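Long-range contacts in beta-fructofuranosidase (Bifidobacterium adolescentis, PDB 6NOB), which probably hydrolyses sucrose and related beta-fructofuranosides, releasing fructose: residues 473-477 with 488-493; 434-439 with 450-455. All coordinates share one frame; numbering follows the deposited sequence.

Interaction 1. Residues 473-477 with 488-493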
loop_
_atom_site.group_PDB
_atom_site.type_symbol
_atom_site.label_atom_id
_atom_site.label_comp_id
_atom_site.label_asym_id
_atom_site.label_seq_id
_atom_site.Cartn_x
_atom_site.Cartn_y
_atom_site.Cartn_z
ATOM N N SER A 473 0.234 3.133 5.253
ATOM C CA SER A 473 1.010 3.364 6.455
ATOM C C SER A 473 1.536 4.801 6.478
ATOM O O SER A 473 1.469 5.536 5.489
ATOM C CB SER A 473 2.160 2.362 6.526
ATOM O OG SER A 473 3.168 2.685 5.579
ATOM N N LEU A 474 2.038 5.210 7.637
ATOM C CA LEU A 474 2.794 6.451 7.623
ATOM C C LEU A 474 4.181 6.183 7.039
ATOM O O LEU A 474 4.770 5.133 7.307
ATOM C CB LEU A 474 2.907 7.034 9.032
ATOM C CG LEU A 474 1.607 7.579 9.635
ATOM C CD1 LEU A 474 1.774 7.902 11.115
ATOM C CD2 LEU A 474 1.126 8.808 8.870
ATOM N N PRO A 475 4.709 7.093 6.219
ATOM C CA PRO A 475 5.968 6.807 5.511
ATOM C C PRO A 475 7.120 6.568 6.477
ATOM O O PRO A 475 7.349 7.345 7.408
ATOM C CB PRO A 475 6.192 8.060 4.656
ATOM C CG PRO A 475 5.335 9.122 5.276
ATOM C CD PRO A 475 4.156 8.411 5.866
ATOM N N ARG A 476 7.846 5.476 6.248
ATOM C CA ARG A 476 8.948 5.067 7.107
ATOM C C ARG A 476 10.280 5.218 6.381
ATOM O O ARG A 476 10.393 4.904 5.191
ATOM C CB ARG A 476 8.769 3.621 7.572
ATOM C CG ARG A 476 7.529 3.405 8.418
ATOM C CD ARG A 476 7.279 1.931 8.690
ATOM N NE ARG A 476 5.947 1.712 9.249
ATOM C CZ ARG A 476 5.466 0.523 9.599
ATOM N NH1 ARG A 476 6.212 -0.563 9.453
ATOM N NH2 ARG A 476 4.241 0.420 10.096
ATOM N N GLU A 477 11.284 5.706 7.105
ATOM C CA GLU A 477 12.644 5.771 6.596
ATOM C C GLU A 477 13.377 4.488 6.963
ATOM O O GLU A 477 13.207 3.957 8.064
ATOM C CB GLU A 477 13.383 6.986 7.168
ATOM C CG GLU A 477 14.795 7.176 6.624
ATOM C CD GLU A 477 15.521 8.345 7.269
ATOM O OE1 GLU A 477 14.849 9.195 7.893
ATOM O OE2 GLU A 477 16.764 8.412 7.149
ATOM N N LYS A 488 11.528 3.648 10.718
ATOM C CA LYS A 488 11.130 4.710 11.626
ATOM C C LYS A 488 10.396 5.736 10.804
ATOM O O LYS A 488 10.757 5.945 9.630
ATOM C CB LYS A 488 12.367 5.322 12.300
ATOM C CG LYS A 488 12.123 6.152 13.545
ATOM C CD LYS A 488 13.437 6.776 14.016
ATOM C CE LYS A 488 13.389 7.198 15.481
ATOM N NZ LYS A 488 12.693 8.503 15.676
ATOM N N PRO A 489 9.358 6.396 11.327
ATOM C CA PRO A 489 8.657 7.416 10.550
ATOM C C PRO A 489 9.604 8.526 10.112
ATOM O O PRO A 489 10.525 8.907 10.841
ATOM C CB PRO A 489 7.586 7.935 11.512
ATOM C CG PRO A 489 7.368 6.815 12.460
ATOM C CD PRO A 489 8.702 6.152 12.629
ATOM N N VAL A 490 9.386 9.022 8.893
ATOM C CA VAL A 490 10.228 10.090 8.382
ATOM C C VAL A 490 10.052 11.336 9.246
ATOM O O VAL A 490 9.048 11.507 9.950
ATOM C CB VAL A 490 9.920 10.392 6.908
ATOM C CG1 VAL A 490 10.152 9.154 6.055
ATOM C CG2 VAL A 490 8.487 10.880 6.752
ATOM N N SER A 491 11.056 12.214 9.193
ATOM C CA SER A 491 11.048 13.401 10.041
ATOM C C SER A 491 9.792 14.238 9.833
ATOM O O SER A 491 9.292 14.846 10.786
ATOM C CB SER A 491 12.309 14.233 9.786
ATOM O OG SER A 491 12.249 14.901 8.537
ATOM N N GLU A 492 9.256 14.259 8.611
ATOM C CA GLU A 492 8.070 15.066 8.340
ATOM C C GLU A 492 6.858 14.580 9.125
ATOM O O GLU A 492 6.005 15.390 9.508
ATOM C CB GLU A 492 7.766 15.064 6.844
ATOM C CG GLU A 492 8.823 15.741 5.991
ATOM C CD GLU A 492 9.884 14.778 5.506
ATOM O OE1 GLU A 492 10.032 13.693 6.106
ATOM O OE2 GLU A 492 10.566 15.104 4.513
ATOM N N VAL A 493 6.758 13.271 9.371
ATOM C CA VAL A 493 5.647 12.746 10.163
ATOM C C VAL A 493 5.669 13.347 11.564
ATOM O O VAL A 493 4.646 13.822 12.072
ATOM C CB VAL A 493 5.693 11.208 10.201
ATOM C CG1 VAL A 493 4.910 10.675 11.394
ATOM C CG2 VAL A 493 5.152 10.632 8.902
HETATM O O HOH W 1 13.557 9.065 10.578
HETATM O O HOH W 2 13.588 11.324 7.849
#

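Interaction 2. Residues 434-439 with 450-455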
loop_
_atom_site.group_PDB
_atom_site.type_symbol
_atom_site.label_atom_id
_atom_site.label_comp_id
_atom_site.label_asym_id
_atom_site.label_seq_id
_atom_site.Cartn_x
_atom_site.Cartn_y
_atom_site.Cartn_z
ATOM N N GLY A 434 -1.209 -7.342 8.553
ATOM C CA GLY A 434 -1.890 -6.527 7.573
ATOM C C GLY A 434 -1.056 -5.426 6.959
ATOM O O GLY A 434 -1.535 -4.750 6.039
ATOM N N TYR A 435 0.163 -5.208 7.447
ATOM C CA TYR A 435 1.103 -4.301 6.800
ATOM C C TYR A 435 1.646 -5.015 5.570
ATOM O O TYR A 435 2.441 -5.954 5.688
ATOM C CB TYR A 435 2.212 -3.908 7.771
ATOM C CG TYR A 435 3.266 -2.993 7.196
ATOM C CD1 TYR A 435 3.051 -1.623 7.107
ATOM C CD2 TYR A 435 4.487 -3.495 6.766
ATOM C CE1 TYR A 435 4.019 -0.777 6.590
ATOM C CE2 TYR A 435 5.462 -2.658 6.257
ATOM C CZ TYR A 435 5.222 -1.299 6.167
ATOM O OH TYR A 435 6.191 -0.468 5.653
ATOM N N TYR A 436 1.204 -4.590 4.390
ATOM C CA TYR A 436 1.363 -5.390 3.186
ATOM C C TYR A 436 1.737 -4.504 2.007
ATOM O O TYR A 436 1.589 -3.279 2.047
ATOM C CB TYR A 436 0.073 -6.165 2.875
ATOM C CG TYR A 436 0.259 -7.350 1.960
ATOM C CD1 TYR A 436 0.915 -8.492 2.397
ATOM C CD2 TYR A 436 -0.230 -7.329 0.659
ATOM C CE1 TYR A 436 1.088 -9.577 1.563
ATOM C CE2 TYR A 436 -0.064 -8.410 -0.182
ATOM C CZ TYR A 436 0.598 -9.531 0.275
ATOM O OH TYR A 436 0.769 -10.612 -0.557
ATOM N N ALA A 437 2.236 -5.153 0.954
ATOM C CA ALA A 437 2.453 -4.521 -0.348
ATOM C C ALA A 437 3.396 -3.323 -0.245
ATOM O O ALA A 437 3.105 -2.228 -0.731
ATOM C CB ALA A 437 1.119 -4.118 -0.981
ATOM N N THR A 438 4.545 -3.542 0.388
ATOM C CA THR A 438 5.518 -2.472 0.559
ATOM C C THR A 438 6.161 -2.104 -0.770
ATOM O O THR A 438 6.485 -2.974 -1.585
ATOM C CB THR A 438 6.608 -2.887 1.546
ATOM O OG1 THR A 438 7.199 -4.120 1.110
ATOM C CG2 THR A 438 6.034 -3.070 2.933
ATOM N N GLN A 439 6.345 -0.805 -0.986
ATOM C CA GLN A 439 7.200 -0.309 -2.053
ATOM C C GLN A 439 8.003 0.860 -1.511
ATOM O O GLN A 439 7.506 1.636 -0.691
ATOM C CB GLN A 439 6.400 0.118 -3.292
ATOM C CG GLN A 439 7.293 0.458 -4.481
ATOM C CD GLN A 439 6.514 0.780 -5.739
ATOM O OE1 GLN A 439 6.502 1.921 -6.204
ATOM N NE2 GLN A 439 5.867 -0.233 -6.307
ATOM N N VAL A 450 9.698 4.027 2.545
ATOM C CA VAL A 450 8.822 2.913 2.198
ATOM C C VAL A 450 7.396 3.232 2.634
ATOM O O VAL A 450 7.172 3.790 3.715
ATOM C CB VAL A 450 9.312 1.592 2.834
ATOM C CG1 VAL A 450 9.456 1.734 4.343
ATOM C CG2 VAL A 450 8.382 0.432 2.478
ATOM N N PHE A 451 6.436 2.893 1.775
ATOM C CA PHE A 451 5.017 2.912 2.092
ATOM C C PHE A 451 4.472 1.489 2.109
ATOM O O PHE A 451 4.954 0.613 1.385
ATOM C CB PHE A 451 4.219 3.725 1.069
ATOM C CG PHE A 451 4.229 5.201 1.314
ATOM C CD1 PHE A 451 3.354 5.772 2.222
ATOM C CD2 PHE A 451 5.095 6.025 0.614
ATOM C CE1 PHE A 451 3.353 7.138 2.441
ATOM C CE2 PHE A 451 5.098 7.391 0.825
ATOM C CZ PHE A 451 4.226 7.949 1.739
ATOM N N GLY A 452 3.446 1.273 2.930
ATOM C CA GLY A 452 2.743 0.008 2.945
ATOM C C GLY A 452 1.243 0.234 2.962
ATOM O O GLY A 452 0.760 1.314 3.305
ATOM N N TRP A 453 0.513 -0.807 2.576
ATOM C CA TRP A 453 -0.944 -0.792 2.570
ATOM C C TRP A 453 -1.448 -1.651 3.718
ATOM O O TRP A 453 -0.995 -2.788 3.893
ATOM C CB TRP A 453 -1.496 -1.305 1.235
ATOM C CG TRP A 453 -2.924 -1.812 1.289
ATOM C CD1 TRP A 453 -4.021 -1.134 1.736
ATOM C CD2 TRP A 453 -3.397 -3.097 0.856
ATOM N NE1 TRP A 453 -5.144 -1.919 1.618
ATOM C CE2 TRP A 453 -4.788 -3.129 1.082
ATOM C CE3 TRP A 453 -2.779 -4.224 0.304
ATOM C CZ2 TRP A 453 -5.571 -4.240 0.773
ATOM C CZ3 TRP A 453 -3.555 -5.328 0.004
ATOM C CH2 TRP A 453 -4.937 -5.328 0.235
ATOM N N PHE A 454 -2.376 -1.108 4.500
ATOM C CA PHE A 454 -2.971 -1.842 5.616
ATOM C C PHE A 454 -4.189 -2.598 5.101
ATOM O O PHE A 454 -5.263 -2.020 4.912
ATOM C CB PHE A 454 -3.332 -0.897 6.755
ATOM C CG PHE A 454 -2.168 -0.547 7.630
ATOM C CD1 PHE A 454 -1.464 -1.540 8.290
ATOM C CD2 PHE A 454 -1.767 0.772 7.784
ATOM C CE1 PHE A 454 -0.384 -1.226 9.093
ATOM C CE2 PHE A 454 -0.688 1.093 8.585
ATOM C CZ PHE A 454 0.005 0.091 9.241
ATOM N N THR A 455 -4.016 -3.896 4.859
ATOM C CA THR A 455 -5.124 -4.769 4.504
ATOM C C THR A 455 -5.799 -5.279 5.772
ATOM O O THR A 455 -5.171 -5.398 6.829
ATOM C CB THR A 455 -4.648 -5.939 3.635
ATOM O OG1 THR A 455 -5.770 -6.750 3.260
ATOM C CG2 THR A 455 -3.622 -6.788 4.367
HETATM O O HOH W 3 5.722 2.259 5.768
#

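Interaction 1. Residues 473-477 with 488-493
Val-490 overlaps the ring of Pro-475 at about a right angle, its CG2 methyl lying 3.9 Å from Pro-475 CG. CG1 of Val-490 stands opposite its own carbonyl carbon (chi1 -60°) and touches Glu-477 CB at 4.0 Å, while CG2, between the backbone N and the carbonyl carbon, faces the proline. Val-493, one turn into the helix that begins after Val-490, adds a second methyl to the same ring, its CG2 standing 3.9 Å from Pro-475 CD. Its other methyl, CG1, reaches more loosely toward Leu-474 CD1.

The backbone that carries these contacts is an antiparallel hairpin, strands 468-481 and 484-489, a worked case of backbone pairing passing directly into a helix start. Glu-477 N donates to Lys-488 O (2.6 Å), nearly in line with the carbonyl, and a longer return bond runs from Lys-488 N to Glu-477 O. Two residues on, Val-490 N donates to Pro-475 O at 3.0 Å, so the residue at the N-cap position is still tied to the partner strand. Inside the turn, Val-493 N bonds Val-490 O.

The Glu-477 chain is extended, and a water donates to both its OE1 and Pro-489 O, 3.0 Å from OE1; the other oxygen, OE2, is bonded to His-479. Arg-476 sends its guanidinium away from 488-493, to salt bridges with Glu-593 and Asp-430.

With an alanine at Val-490 both methyls vanish, which would probably open a gap between the Pro-475 ring and Glu-477 CB, leaving the ring to Val-493 alone within 488-493. Since Pro-475 and Pro-489 have no amide hydrogen, the N-H donors are Glu-477, Lys-488 and Val-490, while Pro-475 takes part through its O, with proline rings and valine methyls filling the sides.

Interaction 2. Residues 434-439 with 450-455
Tyr-435 stretches along the face of an antiparallel beta hairpin, strands 435-442 and 448-454, and its ring fills the hollow left by Gly-452, with CE1 3.9 Å from Gly-452 CA. A side chain on that glycine would run into the tyrosine. At the CB end of the tyrosine Phe-454 makes an offset edge-to-face pair with it: the tyrosine edge turns toward the phenylalanine face, centroids 5.9 Å apart and planes at 60°.

The hairpin's other face carries Tyr-436 and Trp-453, whose rings meet where Tyr-436 CD2 comes 3.9 Å from Trp-453 CZ3. Next to them Ala-437 rests its methyl at the edge of the indole. This alanine has left-handed backbone angles (58°/51°) in the beta bulge that shifts the register by one residue, between the mutual bonds of Tyr-436 with Trp-453 and those of Gln-439 with Phe-451. Beyond the bulge, Thr-438 CB is a bump against Val-450 CG2. At Gly-434 a side chain would run into Thr-455 O, and the backbone angles by themselves call for glycine; Thr-455 CG2 packs on Gly-434 O, 3.4 Å away. At the hydroxyl end of Tyr-435 one water, in the plane of the ring, joins Tyr-435 OH (2.8 Å) to Val-450 O (2.9 Å).

In the fold
The two hairpins follow one another along the chain, and strand 448-454 of interaction 2 pairs directly with strand 468-481 of interaction 1. Their centres are about 13 Å apart. Probable hydrogen bonds from Ser-473 N to Gly-452 O (2.7 Å) and from Val-450 N to Arg-476 O (2.9 Å) join them into antiparallel sheet, consistent with a blade of the family's five-bladed propeller. Side chains join too: Arg-476 makes a cation-pi contact with Tyr-435, and Pro-475 CB packs 3.5 Å from Phe-451 CZ. Interaction 2 lies nearer the presumed active site: Trp-453 touches Asn-130 and Asp-131, within the family's Asn-Asp-Pro-Asn sequence, and the side chain of Tyr-436 is about 5 Å from a bound PEG.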